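PDB 7LR8: glycosyl hydrolase, which probably hydrolyses the beta-1,4 linkage of the Man-GlcNAc disaccharide from the N-glycan core, as a family GH5 beta-mannosidase. Local coordinates for residues F56-L68 and F105-L118. The protein carries 1 engineered substitution. Sequence-based numbering, arbitrary orientation.
Sequences FPLWPVFQPNRTL and FLPAWTTTWHRRNL. With NAG (2-acetamido-2-deoxy-beta-D-glucopyranose), chain C; AE3 (2-(2-ethoxyethoxy)ethanol), chain G; EDO (1,2-ethanediol), chain H.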
loop_
_atom_site.group_PDB
_atom_site.type_symbol
_atom_site.label_atom_id
_atom_site.label_comp_id
_atom_site.label_asym_id
_atom_site.label_seq_id
_atom_site.Cartn_x
_atom_site.Cartn_y
_atom_site.Cartn_z
ATOM N N PHE B 56 12.778 -9.201 -7.457
ATOM C CA PHE B 56 11.581 -8.896 -6.672
ATOM C C PHE B 56 10.658 -7.875 -7.320
ATOM O O PHE B 56 10.888 -6.656 -7.197
ATOM C CB PHE B 56 11.986 -8.411 -5.286
ATOM C CG PHE B 56 12.821 -9.394 -4.536
ATOM C CD1 PHE B 56 12.222 -10.433 -3.833
ATOM C CD2 PHE B 56 14.206 -9.277 -4.521
ATOM C CE1 PHE B 56 12.996 -11.341 -3.131
ATOM C CE2 PHE B 56 14.979 -10.200 -3.826
ATOM C CZ PHE B 56 14.356 -11.232 -3.131
ATOM N N PRO B 57 9.579 -8.331 -7.954
ATOM C CA PRO B 57 8.443 -7.443 -8.223
ATOM C C PRO B 57 7.895 -6.883 -6.922
ATOM O O PRO B 57 8.016 -7.499 -5.860
ATOM C CB PRO B 57 7.408 -8.366 -8.884
ATOM C CG PRO B 57 8.150 -9.554 -9.357
ATOM C CD PRO B 57 9.407 -9.682 -8.510
ATOM N N LEU B 58 7.277 -5.707 -7.013
ATOM C CA LEU B 58 6.442 -5.177 -5.937
ATOM C C LEU B 58 4.997 -5.496 -6.308
ATOM O O LEU B 58 4.472 -4.964 -7.291
ATOM C CB LEU B 58 6.641 -3.678 -5.754
ATOM C CG LEU B 58 7.924 -3.241 -5.045
ATOM C CD1 LEU B 58 7.918 -1.736 -4.818
ATOM C CD2 LEU B 58 8.095 -3.981 -3.728
ATOM N N TRP B 59 4.372 -6.389 -5.536
ATOM C CA TRP B 59 3.037 -6.892 -5.870
ATOM C C TRP B 59 2.008 -5.787 -6.092
ATOM O O TRP B 59 1.343 -5.806 -7.144
ATOM C CB TRP B 59 2.616 -7.883 -4.777
ATOM C CG TRP B 59 1.255 -8.532 -4.975
ATOM C CD1 TRP B 59 0.616 -8.791 -6.170
ATOM C CD2 TRP B 59 0.394 -9.036 -3.945
ATOM N NE1 TRP B 59 -0.599 -9.403 -5.929
ATOM C CE2 TRP B 59 -0.764 -9.550 -4.575
ATOM C CE3 TRP B 59 0.472 -9.071 -2.548
ATOM C CZ2 TRP B 59 -1.812 -10.121 -3.857
ATOM C CZ3 TRP B 59 -0.568 -9.644 -1.835
ATOM C CH2 TRP B 59 -1.703 -10.149 -2.491
ATOM N N PRO B 60 1.839 -4.793 -5.202
ATOM C CA PRO B 60 0.827 -3.751 -5.487
ATOM C C PRO B 60 1.131 -2.927 -6.725
ATOM O O PRO B 60 0.202 -2.379 -7.334
ATOM C CB PRO B 60 0.840 -2.868 -4.228
ATOM C CG PRO B 60 1.586 -3.647 -3.182
ATOM C CD PRO B 60 2.550 -4.510 -3.938
ATOM N N VAL B 61 2.405 -2.804 -7.115
ATOM C CA VAL B 61 2.721 -2.100 -8.351
ATOM C C VAL B 61 2.389 -2.961 -9.566
ATOM O O VAL B 61 1.924 -2.453 -10.594
ATOM C CB VAL B 61 4.196 -1.666 -8.336
ATOM C CG1 VAL B 61 4.608 -1.079 -9.688
ATOM C CG2 VAL B 61 4.414 -0.663 -7.226
ATOM N N PHE B 62 2.592 -4.277 -9.464
ATOM C CA PHE B 62 2.291 -5.161 -10.582
ATOM C C PHE B 62 0.798 -5.455 -10.699
ATOM O O PHE B 62 0.288 -5.617 -11.813
ATOM C CB PHE B 62 3.070 -6.470 -10.441
ATOM C CG PHE B 62 4.481 -6.394 -10.942
ATOM C CD1 PHE B 62 5.379 -5.474 -10.413
ATOM C CD2 PHE B 62 4.908 -7.236 -11.956
ATOM C CE1 PHE B 62 6.692 -5.418 -10.891
ATOM C CE2 PHE B 62 6.209 -7.185 -12.421
ATOM C CZ PHE B 62 7.094 -6.268 -11.891
ATOM N N GLN B 63 0.078 -5.509 -9.580
ATOM C CA GLN B 63 -1.341 -5.869 -9.566
ATOM C C GLN B 63 -2.103 -4.859 -8.706
ATOM O O GLN B 63 -2.558 -5.183 -7.605
ATOM C CB GLN B 63 -1.528 -7.297 -9.048
ATOM C CG GLN B 63 -2.931 -7.879 -9.290
ATOM C CD GLN B 63 -3.031 -9.341 -8.890
ATOM O OE1 GLN B 63 -2.229 -9.833 -8.096
ATOM N NE2 GLN B 63 -4.013 -10.048 -9.445
ATOM N N PRO B 64 -2.261 -3.624 -9.193
ATOM C CA PRO B 64 -2.840 -2.562 -8.346
ATOM C C PRO B 64 -4.319 -2.735 -8.092
ATOM O O PRO B 64 -4.845 -2.108 -7.164
ATOM C CB PRO B 64 -2.572 -1.285 -9.151
ATOM C CG PRO B 64 -2.515 -1.786 -10.592
ATOM C CD PRO B 64 -1.785 -3.099 -10.481
ATOM N N ASN B 65 -4.993 -3.511 -8.927
ATOM C CA ASN B 65 -6.377 -3.915 -8.758
ATOM C C ASN B 65 -6.418 -5.417 -8.974
ATOM O O ASN B 65 -5.632 -5.951 -9.752
ATOM C CB ASN B 65 -7.280 -3.167 -9.757
ATOM C CG ASN B 65 -8.718 -3.611 -9.696
ATOM O OD1 ASN B 65 -9.073 -4.647 -10.240
ATOM N ND2 ASN B 65 -9.558 -2.820 -9.032
ATOM N N ARG B 66 -7.314 -6.115 -8.270
ATOM C CA ARG B 66 -7.310 -7.576 -8.348
ATOM C C ARG B 66 -7.372 -8.077 -9.785
ATOM O O ARG B 66 -6.800 -9.126 -10.109
ATOM C CB ARG B 66 -8.476 -8.159 -7.551
ATOM C CG ARG B 66 -8.531 -9.685 -7.558
ATOM C CD ARG B 66 -9.552 -10.230 -6.562
ATOM N NE ARG B 66 -10.898 -9.708 -6.790
ATOM C CZ ARG B 66 -11.789 -10.269 -7.605
ATOM N NH1 ARG B 66 -11.471 -11.364 -8.286
ATOM N NH2 ARG B 66 -12.990 -9.731 -7.745
ATOM N N THR B 67 -8.047 -7.348 -10.666
ATOM C CA THR B 67 -8.173 -7.795 -12.044
ATOM C C THR B 67 -7.433 -6.888 -13.023
ATOM O O THR B 67 -7.784 -6.808 -14.202
ATOM C CB THR B 67 -9.642 -7.955 -12.429
ATOM O OG1 THR B 67 -10.372 -6.725 -12.269
ATOM C CG2 THR B 67 -10.292 -9.089 -11.634
ATOM N N LEU B 68 -6.364 -6.245 -12.562
ATOM C CA LEU B 68 -5.447 -5.539 -13.452
ATOM C C LEU B 68 -4.023 -5.949 -13.088
ATOM O O LEU B 68 -3.483 -5.493 -12.084
ATOM C CB LEU B 68 -5.626 -4.027 -13.362
ATOM C CG LEU B 68 -4.559 -3.203 -14.091
ATOM C CD1 LEU B 68 -4.465 -3.575 -15.557
ATOM C CD2 LEU B 68 -4.848 -1.726 -13.944
ATOM N N PHE B 105 4.237 -4.488 1.586
ATOM C CA PHE B 105 3.648 -3.892 0.385
ATOM C C PHE B 105 2.366 -4.658 0.072
ATOM O O PHE B 105 2.399 -5.702 -0.588
ATOM C CB PHE B 105 4.644 -3.924 -0.773
ATOM C CG PHE B 105 5.862 -3.073 -0.515
ATOM C CD1 PHE B 105 5.821 -1.703 -0.712
ATOM C CD2 PHE B 105 7.017 -3.642 -0.010
ATOM C CE1 PHE B 105 6.930 -0.896 -0.436
ATOM C CE2 PHE B 105 8.132 -2.853 0.264
ATOM C CZ PHE B 105 8.084 -1.478 0.049
ATOM N N LEU B 106 1.236 -4.138 0.557
ATOM C CA LEU B 106 -0.039 -4.832 0.402
ATOM C C LEU B 106 -0.955 -4.065 -0.532
ATOM O O LEU B 106 -1.104 -2.846 -0.377
ATOM C CB LEU B 106 -0.712 -5.010 1.767
ATOM C CG LEU B 106 0.021 -5.919 2.762
ATOM C CD1 LEU B 106 -0.472 -5.666 4.191
ATOM C CD2 LEU B 106 -0.131 -7.391 2.376
ATOM N N PRO B 107 -1.589 -4.727 -1.507
ATOM C CA PRO B 107 -2.484 -4.001 -2.416
ATOM C C PRO B 107 -3.690 -3.447 -1.672
ATOM O O PRO B 107 -4.172 -4.033 -0.700
ATOM C CB PRO B 107 -2.902 -5.067 -3.439
ATOM C CG PRO B 107 -1.843 -6.159 -3.321
ATOM C CD PRO B 107 -1.454 -6.149 -1.871
ATOM N N ALA B 108 -4.189 -2.308 -2.157
ATOM C CA ALA B 108 -5.325 -1.661 -1.510
ATOM C C ALA B 108 -6.541 -2.573 -1.475
ATOM O O ALA B 108 -7.380 -2.451 -0.575
ATOM C CB ALA B 108 -5.660 -0.356 -2.235
ATOM N N TRP B 109 -6.627 -3.513 -2.412
ATOM C CA TRP B 109 -7.778 -4.401 -2.491
ATOM C C TRP B 109 -7.664 -5.593 -1.554
ATOM O O TRP B 109 -8.525 -6.477 -1.600
ATOM C CB TRP B 109 -7.986 -4.860 -3.933
ATOM C CG TRP B 109 -6.761 -5.367 -4.657
ATOM C CD1 TRP B 109 -5.875 -4.623 -5.387
ATOM C CD2 TRP B 109 -6.338 -6.735 -4.777
ATOM N NE1 TRP B 109 -4.914 -5.451 -5.949
ATOM C CE2 TRP B 109 -5.175 -6.745 -5.583
ATOM C CE3 TRP B 109 -6.835 -7.953 -4.291
ATOM C CZ2 TRP B 109 -4.485 -7.926 -5.897
ATOM C CZ3 TRP B 109 -6.164 -9.129 -4.617
ATOM C CH2 TRP B 109 -4.993 -9.105 -5.408
ATOM N N THR B 110 -6.640 -5.628 -0.701
ATOM C CA THR B 110 -6.532 -6.630 0.351
ATOM C C THR B 110 -6.682 -6.060 1.757
ATOM O O THR B 110 -6.622 -6.829 2.720
ATOM C CB THR B 110 -5.183 -7.378 0.270
ATOM O OG1 THR B 110 -4.104 -6.506 0.641
ATOM C CG2 THR B 110 -4.933 -7.899 -1.143
ATOM N N THR B 111 -6.854 -4.744 1.918
ATOM C CA THR B 111 -6.711 -4.124 3.233
ATOM C C THR B 111 -7.909 -3.234 3.558
ATOM O O THR B 111 -8.714 -2.891 2.684
ATOM C CB THR B 111 -5.392 -3.318 3.314
ATOM O OG1 THR B 111 -5.064 -3.044 4.682
ATOM C CG2 THR B 111 -5.510 -2.014 2.557
ATOM N N THR B 112 -7.990 -2.868 4.855
ATOM C CA THR B 112 -9.031 -2.060 5.508
ATOM C C THR B 112 -10.430 -2.354 4.975
ATOM O O THR B 112 -10.999 -3.397 5.306
ATOM C CB THR B 112 -8.715 -0.557 5.426
ATOM O OG1 THR B 112 -8.676 -0.103 4.074
ATOM C CG2 THR B 112 -7.351 -0.263 6.069
ATOM N N TRP B 113 -11.011 -1.444 4.184
ATOM C CA TRP B 113 -12.373 -1.670 3.696
ATOM C C TRP B 113 -12.489 -2.944 2.867
ATOM O O TRP B 113 -13.593 -3.492 2.736
ATOM C CB TRP B 113 -12.850 -0.493 2.850
ATOM C CG TRP B 113 -12.857 0.817 3.560
ATOM C CD1 TRP B 113 -11.953 1.836 3.407
ATOM C CD2 TRP B 113 -13.804 1.259 4.534
ATOM N NE1 TRP B 113 -12.296 2.891 4.222
ATOM C CE2 TRP B 113 -13.422 2.558 4.928
ATOM C CE3 TRP B 113 -14.946 0.688 5.106
ATOM C CZ2 TRP B 113 -14.148 3.295 5.865
ATOM C CZ3 TRP B 113 -15.658 1.419 6.038
ATOM C CH2 TRP B 113 -15.254 2.707 6.407
ATOM N N HIS B 114 -11.381 -3.401 2.285
ATOM C CA HIS B 114 -11.321 -4.617 1.496
ATOM C C HIS B 114 -10.499 -5.703 2.179
ATOM O O HIS B 114 -9.986 -6.597 1.505
ATOM C CB HIS B 114 -10.747 -4.301 0.113
ATOM C CG HIS B 114 -11.602 -3.368 -0.689
ATOM N ND1 HIS B 114 -12.529 -3.816 -1.601
ATOM C CD2 HIS B 114 -11.700 -2.016 -0.687
ATOM C CE1 HIS B 114 -13.150 -2.784 -2.145
ATOM N NE2 HIS B 114 -12.676 -1.677 -1.599
ATOM N N ARG B 115 -10.350 -5.647 3.500
ATOM C CA ARG B 115 -9.498 -6.619 4.175
ATOM C C ARG B 115 -9.985 -8.033 3.904
ATOM O O ARG B 115 -11.113 -8.392 4.259
ATOM C CB ARG B 115 -9.470 -6.349 5.672
ATOM C CG ARG B 115 -8.553 -7.281 6.440
ATOM C CD ARG B 115 -7.075 -7.088 6.053
ATOM N NE ARG B 115 -6.190 -7.993 6.780
ATOM C CZ ARG B 115 -5.597 -7.690 7.927
ATOM N NH1 ARG B 115 -5.809 -6.504 8.498
ATOM N NH2 ARG B 115 -4.799 -8.578 8.518
ATOM N N ARG B 116 -9.130 -8.833 3.273
ATOM C CA ARG B 116 -9.464 -10.195 2.877
ATOM C C ARG B 116 -8.213 -11.035 3.055
ATOM O O ARG B 116 -7.156 -10.679 2.531
ATOM C CB ARG B 116 -9.962 -10.256 1.428
ATOM C CG ARG B 116 -11.341 -9.653 1.232
ATOM C CD ARG B 116 -11.754 -9.669 -0.223
ATOM N NE ARG B 116 -11.060 -8.669 -1.025
ATOM C CZ ARG B 116 -11.311 -8.448 -2.314
ATOM N NH1 ARG B 116 -12.247 -9.170 -2.954
ATOM N NH2 ARG B 116 -10.647 -7.501 -2.963
ATOM N N ASN B 117 -8.344 -12.126 3.811
ATOM C CA ASN B 117 -7.197 -12.933 4.234
ATOM C C ASN B 117 -6.361 -13.380 3.033
ATOM O O ASN B 117 -6.893 -13.944 2.071
ATOM C CB ASN B 117 -7.732 -14.134 5.035
ATOM C CG ASN B 117 -6.641 -14.961 5.697
ATOM O OD1 ASN B 117 -5.749 -15.451 5.030
ATOM N ND2 ASN B 117 -6.739 -15.152 7.018
ATOM N N LEU B 118 -5.037 -13.123 3.106
ATOM C CA LEU B 118 -4.131 -13.382 1.986
ATOM C C LEU B 118 -4.070 -14.853 1.635
ATOM O O LEU B 118 -3.733 -15.206 0.496
ATOM C CB LEU B 118 -2.706 -12.901 2.313
ATOM C CG LEU B 118 -2.497 -11.399 2.396
ATOM C CD1 LEU B 118 -1.002 -11.138 2.671
ATOM C CD2 LEU B 118 -2.969 -10.716 1.114
HETATM C C1 NAG C . -18.129 7.080 2.134
HETATM C C2 NAG C . -17.253 6.324 1.122
HETATM C C3 NAG C . -16.302 7.297 0.410
HETATM C C4 NAG C . -17.052 8.504 -0.143
HETATM C C5 NAG C . -17.869 9.131 0.991
HETATM C C6 NAG C . -18.696 10.330 0.594
HETATM C C7 NAG C . -16.345 4.036 1.350
HETATM C C8 NAG C . -15.541 3.114 2.222
HETATM N N2 NAG C . -16.501 5.283 1.810
HETATM O O1 NAG C . -19.045 6.211 2.714
HETATM O O3 NAG C . -15.576 6.629 -0.621
HETATM O O4 NAG C . -16.117 9.424 -0.708
HETATM O O5 NAG C . -18.788 8.151 1.486
HETATM O O6 NAG C . -19.371 10.895 1.714
HETATM O O7 NAG C . -16.816 3.668 0.276
HETATM C C1 AE3 G . -17.423 -5.800 0.383
HETATM C C2 AE3 G . -16.772 -4.591 -0.287
HETATM O O2 AE3 G . -16.793 -3.527 0.617
HETATM C C3 AE3 G . -15.887 -2.495 0.353
HETATM C C4 AE3 G . -16.237 -1.334 1.276
HETATM O O3 AE3 G . -17.235 -0.560 0.687
HETATM C C5 AE3 G . -18.026 0.143 1.606
HETATM C C6 AE3 G . -18.825 1.226 0.881
HETATM O O4 AE3 G . -19.976 0.682 0.289
HETATM C C1 EDO H . -12.021 -9.173 -14.941
HETATM O O1 EDO H . -11.634 -10.545 -14.855
HETATM C C2 EDO H . -10.813 -8.461 -15.471
HETATM O O2 EDO H . -9.788 -9.285 -14.925
HETATM O O HOH W 1 -3.224 -1.509 -4.729
#
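P107 turns its CG-CD edge onto the face of the W59 indole, with P107 CG 3.6 Å from the centroid of the six-membered ring of W59 and 9° off the normal, a CH-pi contact that joins two loops of the (beta/alpha)8 barrel typical of GH5 enzymes. One follows strand 52-55 and carries the short helix 59-62; the other leads from strand 103-104 to helix 122-139. L118 CD2 meets the edge of W59, while P60 packs on the F105 backbone and L58 CD2 sits over the F105 ring; the side chain of F105 is about 7 Å from that of the glycan-binding H99.

W109 is wedged between P107 and the N65-R66 backbone. With CG held between backbone N and carbonyl carbon (chi1 48°), its indole reaches back over P107 CB and offers its other face to R66; R66 CA stands 3.7 Å from the centroid of the six-membered ring of W109. W109 NE1 donates to Q63 O (2.9 Å, 161°), with the acceptor in the indole plane. Replacing W109 with an alanine is likely to leave Q63 O without this donor and to open a gap between P107 and R66.

Q63 also accepts from W59 NE1 through OE1 (2.7 Å), so its backbone and side-chain oxygens each receive an indole N-H. At the subunit interface, R66 and R116 both pair with D315 of the second subunit, and R116 NH2 additionally donates to W109 O at 2.7 Å, in the carbonyl plane.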